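Local coordinates for protein FAD-dependent pyridine nucleotide-disulphide oxidoreductase (Desulfovibrio vulgaris, PDB 3IWA) that probably uses FAD to carry electrons from NADH or NADPH to an acceptor that may be a disulphide, at residues V218-G230 with V238-V250. Sequence-based numbering, arbitrary orientation.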
loop_
_atom_site.group_PDB
_atom_site.type_symbol
_atom_site.label_atom_id
_atom_site.label_comp_id
_atom_site.label_asym_id
_atom_site.label_seq_id
_atom_site.Cartn_x
_atom_site.Cartn_y
_atom_site.Cartn_z
ATOM N N VAL A 218 -26.016 12.922 16.257
ATOM C CA VAL A 218 -27.205 12.182 15.908
ATOM C C VAL A 218 -27.223 11.976 14.402
ATOM O O VAL A 218 -26.909 12.912 13.632
ATOM C CB VAL A 218 -28.468 12.950 16.334
ATOM C CG1 VAL A 218 -29.748 12.204 15.885
ATOM C CG2 VAL A 218 -28.449 13.184 17.865
ATOM N N VAL A 219 -27.628 10.775 13.981
ATOM C CA VAL A 219 -27.719 10.433 12.563
ATOM C C VAL A 219 -29.104 9.966 12.140
ATOM O O VAL A 219 -29.669 9.081 12.737
ATOM C CB VAL A 219 -26.680 9.354 12.205
ATOM C CG1 VAL A 219 -26.720 9.049 10.713
ATOM C CG2 VAL A 219 -25.287 9.808 12.636
ATOM N N HIS A 220 -29.647 10.547 11.087
ATOM C CA HIS A 220 -30.908 10.080 10.550
ATOM C C HIS A 220 -30.668 9.689 9.118
ATOM O O HIS A 220 -30.176 10.505 8.331
ATOM C CB HIS A 220 -32.010 11.160 10.618
ATOM C CG HIS A 220 -32.327 11.625 12.011
ATOM N ND1 HIS A 220 -32.877 10.800 12.966
ATOM C CD2 HIS A 220 -32.159 12.832 12.611
ATOM C CE1 HIS A 220 -33.028 11.476 14.093
ATOM N NE2 HIS A 220 -32.599 12.711 13.903
ATOM N N THR A 221 -31.022 8.446 8.797
ATOM C CA THR A 221 -30.993 7.908 7.439
ATOM C C THR A 221 -32.412 7.625 6.912
ATOM O O THR A 221 -33.393 7.642 7.657
ATOM C CB THR A 221 -30.108 6.620 7.371
ATOM O OG1 THR A 221 -30.499 5.687 8.382
ATOM C CG2 THR A 221 -28.635 6.976 7.578
ATOM N N GLY A 222 -32.524 7.344 5.625
ATOM C CA GLY A 222 -33.818 7.233 5.009
ATOM C C GLY A 222 -34.723 8.424 5.302
ATOM O O GLY A 222 -35.932 8.255 5.445
ATOM N N GLU A 223 -34.143 9.630 5.342
ATOM C CA GLU A 223 -34.852 10.831 5.768
ATOM C C GLU A 223 -34.620 12.002 4.826
ATOM O O GLU A 223 -33.482 12.344 4.509
ATOM C CB GLU A 223 -34.426 11.184 7.179
ATOM C CG GLU A 223 -35.312 12.248 7.815
ATOM C CD GLU A 223 -35.339 12.210 9.312
ATOM O OE1 GLU A 223 -35.132 11.142 9.915
ATOM O OE2 GLU A 223 -35.624 13.273 9.894
ATOM N N LYS A 224 -35.724 12.603 4.377
ATOM C CA LYS A 224 -35.717 13.606 3.312
ATOM C C LYS A 224 -35.960 15.004 3.866
ATOM O O LYS A 224 -36.785 15.175 4.764
ATOM C CB LYS A 224 -36.798 13.292 2.260
ATOM C CG LYS A 224 -36.909 14.356 1.148
ATOM C CD LYS A 224 -37.922 14.005 0.033
ATOM C CE LYS A 224 -37.513 14.624 -1.327
ATOM N NZ LYS A 224 -38.228 14.057 -2.537
ATOM N N VAL A 225 -35.276 15.999 3.298
ATOM C CA VAL A 225 -35.463 17.384 3.694
ATOM C C VAL A 225 -36.670 17.897 2.905
ATOM O O VAL A 225 -36.705 17.825 1.669
ATOM C CB VAL A 225 -34.201 18.283 3.440
ATOM C CG1 VAL A 225 -34.552 19.742 3.634
ATOM C CG2 VAL A 225 -33.053 17.912 4.345
ATOM N N VAL A 226 -37.655 18.407 3.637
ATOM C CA VAL A 226 -38.899 18.895 3.041
ATOM C C VAL A 226 -38.924 20.411 2.879
ATOM O O VAL A 226 -39.406 20.914 1.862
ATOM C CB VAL A 226 -40.128 18.387 3.828
ATOM C CG1 VAL A 226 -41.291 19.335 3.684
ATOM C CG2 VAL A 226 -40.522 16.978 3.324
ATOM N N ARG A 227 -38.424 21.133 3.872
ATOM C CA ARG A 227 -38.205 22.554 3.738
ATOM C C ARG A 227 -37.330 23.074 4.900
ATOM O O ARG A 227 -37.189 22.414 5.927
ATOM C CB ARG A 227 -39.545 23.313 3.674
ATOM C CG ARG A 227 -40.245 23.446 5.017
ATOM C CD ARG A 227 -41.523 24.333 4.985
ATOM N NE ARG A 227 -42.292 23.957 6.163
ATOM C CZ ARG A 227 -43.017 22.850 6.252
ATOM N NH1 ARG A 227 -43.156 22.047 5.217
ATOM N NH2 ARG A 227 -43.631 22.560 7.380
ATOM N N LEU A 228 -36.725 24.241 4.684
ATOM C CA LEU A 228 -36.060 24.999 5.734
ATOM C C LEU A 228 -36.950 26.186 6.151
ATOM O O LEU A 228 -37.545 26.849 5.312
ATOM C CB LEU A 228 -34.705 25.525 5.279
ATOM C CG LEU A 228 -33.698 24.531 4.702
ATOM C CD1 LEU A 228 -32.284 25.186 4.630
ATOM C CD2 LEU A 228 -33.674 23.225 5.483
ATOM N N GLU A 229 -37.023 26.404 7.457
ATOM C CA GLU A 229 -37.788 27.485 8.055
ATOM C C GLU A 229 -36.868 28.486 8.730
ATOM O O GLU A 229 -35.864 28.092 9.371
ATOM C CB GLU A 229 -38.802 26.933 9.051
ATOM C CG GLU A 229 -40.152 26.744 8.395
ATOM C CD GLU A 229 -41.130 25.940 9.189
ATOM O OE1 GLU A 229 -41.088 25.989 10.435
ATOM O OE2 GLU A 229 -41.976 25.282 8.527
ATOM N N GLY A 230 -37.210 29.773 8.560
ATOM C CA GLY A 230 -36.366 30.880 8.998
ATOM C C GLY A 230 -37.019 31.969 9.849
ATOM O O GLY A 230 -38.258 32.144 9.827
ATOM N N VAL A 238 -34.912 22.967 10.277
ATOM C CA VAL A 238 -35.012 22.050 9.126
ATOM C C VAL A 238 -36.199 21.103 9.323
ATOM O O VAL A 238 -36.311 20.408 10.320
ATOM C CB VAL A 238 -33.737 21.194 8.941
ATOM C CG1 VAL A 238 -33.889 20.259 7.707
ATOM C CG2 VAL A 238 -32.490 22.096 8.860
ATOM N N ILE A 239 -37.093 21.069 8.359
ATOM C CA ILE A 239 -38.243 20.146 8.452
ATOM C C ILE A 239 -37.948 18.999 7.538
ATOM O O ILE A 239 -37.757 19.199 6.357
ATOM C CB ILE A 239 -39.607 20.801 8.016
ATOM C CG1 ILE A 239 -39.726 22.218 8.609
ATOM C CG2 ILE A 239 -40.778 19.876 8.404
ATOM C CD1 ILE A 239 -39.567 22.277 10.152
ATOM N N THR A 240 -37.926 17.807 8.097
ATOM C CA THR A 240 -37.803 16.608 7.309
ATOM C C THR A 240 -39.184 15.984 7.173
ATOM O O THR A 240 -40.155 16.511 7.740
ATOM C CB THR A 240 -36.805 15.626 7.929
ATOM O OG1 THR A 240 -37.360 15.026 9.099
ATOM C CG2 THR A 240 -35.477 16.343 8.282
ATOM N N ASP A 241 -39.278 14.891 6.409
ATOM C CA ASP A 241 -40.532 14.123 6.311
ATOM C C ASP A 241 -40.832 13.314 7.580
ATOM O O ASP A 241 -41.878 12.645 7.677
ATOM C CB ASP A 241 -40.562 13.206 5.066
ATOM C CG ASP A 241 -39.422 12.151 5.036
ATOM O OD1 ASP A 241 -38.445 12.237 5.833
ATOM O OD2 ASP A 241 -39.506 11.234 4.180
ATOM N N LYS A 242 -39.939 13.378 8.559
ATOM C CA LYS A 242 -40.108 12.636 9.797
ATOM C C LYS A 242 -40.053 13.474 11.080
ATOM O O LYS A 242 -40.476 12.996 12.136
ATOM C CB LYS A 242 -39.049 11.541 9.853
ATOM C CG LYS A 242 -39.240 10.479 8.748
ATOM C CD LYS A 242 -38.430 9.212 9.029
ATOM C CE LYS A 242 -38.395 8.275 7.802
ATOM N NZ LYS A 242 -37.409 7.118 7.936
ATOM N N ARG A 243 -39.516 14.698 11.010
ATOM C CA ARG A 243 -39.357 15.519 12.204
ATOM C C ARG A 243 -39.042 16.970 11.882
ATOM O O ARG A 243 -38.878 17.347 10.717
ATOM C CB ARG A 243 -38.283 14.932 13.140
ATOM C CG ARG A 243 -36.815 15.275 12.772
ATOM C CD ARG A 243 -35.802 14.194 13.216
ATOM N NE ARG A 243 -36.041 12.924 12.517
ATOM C CZ ARG A 243 -36.266 11.740 13.098
ATOM N NH1 ARG A 243 -36.471 10.674 12.345
ATOM N NH2 ARG A 243 -36.265 11.590 14.416
ATOM N N THR A 244 -38.966 17.765 12.945
ATOM C CA THR A 244 -38.516 19.151 12.891
ATOM C C THR A 244 -37.238 19.266 13.728
ATOM O O THR A 244 -37.207 18.822 14.879
ATOM C CB THR A 244 -39.592 20.130 13.438
ATOM O OG1 THR A 244 -40.729 20.120 12.564
ATOM C CG2 THR A 244 -39.044 21.577 13.544
ATOM N N LEU A 245 -36.181 19.830 13.131
ATOM C CA LEU A 245 -34.900 20.023 13.815
ATOM C C LEU A 245 -34.613 21.507 13.869
ATOM O O LEU A 245 -34.767 22.222 12.881
ATOM C CB LEU A 245 -33.758 19.329 13.057
ATOM C CG LEU A 245 -33.823 17.809 12.880
ATOM C CD1 LEU A 245 -33.007 17.362 11.694
ATOM C CD2 LEU A 245 -33.379 17.094 14.151
ATOM N N ASP A 246 -34.203 21.975 15.028
ATOM C CA ASP A 246 -33.701 23.340 15.133
ATOM C C ASP A 246 -32.271 23.392 14.567
ATOM O O ASP A 246 -31.427 22.571 14.938
ATOM C CB ASP A 246 -33.693 23.825 16.601
ATOM C CG ASP A 246 -35.099 23.982 17.205
ATOM O OD1 ASP A 246 -35.967 24.652 16.604
ATOM O OD2 ASP A 246 -35.303 23.467 18.323
ATOM N N ALA A 247 -32.015 24.357 13.693
ATOM C CA ALA A 247 -30.673 24.613 13.202
ATOM C C ALA A 247 -30.472 26.084 12.911
ATOM O O ALA A 247 -31.230 26.655 12.153
ATOM C CB ALA A 247 -30.405 23.821 11.929
ATOM N N ASP A 248 -29.428 26.678 13.486
ATOM C CA ASP A 248 -28.976 28.001 13.065
ATOM C C ASP A 248 -27.859 27.912 12.019
ATOM O O ASP A 248 -27.464 28.909 11.437
ATOM C CB ASP A 248 -28.558 28.881 14.267
ATOM C CG ASP A 248 -27.671 28.148 15.271
ATOM O OD1 ASP A 248 -26.457 28.439 15.370
ATOM O OD2 ASP A 248 -28.187 27.289 15.990
ATOM N N LEU A 249 -27.327 26.719 11.810
ATOM C CA LEU A 249 -26.386 26.445 10.692
ATOM C C LEU A 249 -26.824 25.154 10.005
ATOM O O LEU A 249 -27.021 24.142 10.663
ATOM C CB LEU A 249 -24.946 26.282 11.206
ATOM C CG LEU A 249 -23.856 25.976 10.172
ATOM C CD1 LEU A 249 -23.542 27.191 9.311
ATOM C CD2 LEU A 249 -22.604 25.482 10.864
ATOM N N VAL A 250 -26.955 25.217 8.688
ATOM C CA VAL A 250 -27.255 24.073 7.859
ATOM C C VAL A 250 -26.177 23.934 6.775
ATOM O O VAL A 250 -25.965 24.849 5.964
ATOM C CB VAL A 250 -28.641 24.204 7.210
ATOM C CG1 VAL A 250 -28.879 23.075 6.249
ATOM C CG2 VAL A 250 -29.727 24.269 8.297
#
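E223 and R243 form a salt bridge at the turn end of a three-stranded antiparallel meander (225-230, 235-240, 244-246) packed against the parallel Rossmann-type sheet of 218-220 and 249-252, an arrangement consistent with the NAD(P)H-binding domain of this flavoprotein family. R243 offers two nitrogens side-on: NE reaches E223 OE2 at 2.7 Å on its syn lone pair, in the guanidinium plane, while NH1 meets E223 OE1 on its syn side but tilted out of the carboxylate plane, its N-H...O angle only 138°. T240 OG1 donates to E223 OE2 at 2.6 Å from the anti side, well out of the carboxylate plane, so three bonds hold the buried carboxylate, which would favour its charged form. The same guanidinium lies on H220, whose flat ring suits it, centres 3.7 Å apart and planes at 19°; the bend at chi3 (64°) turns its edge to E223 and its face to the histidine. The imidazole thus ties the outermost strand of the parallel sheet to the hairpin.

A threonine suits position 240 because OG1 also accepts from K242 N, an ST turn, and from R243 N, which extends it to an ST motif. Beyond it, D241 OD1 takes the amide of K224 while its own N donates to K224 O, and K242 NZ reaches G222 O.

Along the paired strands, V238 and L228 are apolar filling on the face covering V163 of strand 161-165. On the other face I239 CG2 lies over the R227 guanidinium, whose NE forms an in-plane salt bridge with E229 OE2. V226 and R227 both face I239 in a classic beta bulge: I239 O accepts from V226 N at 2.8 Å and R227 N at 3.2 Å.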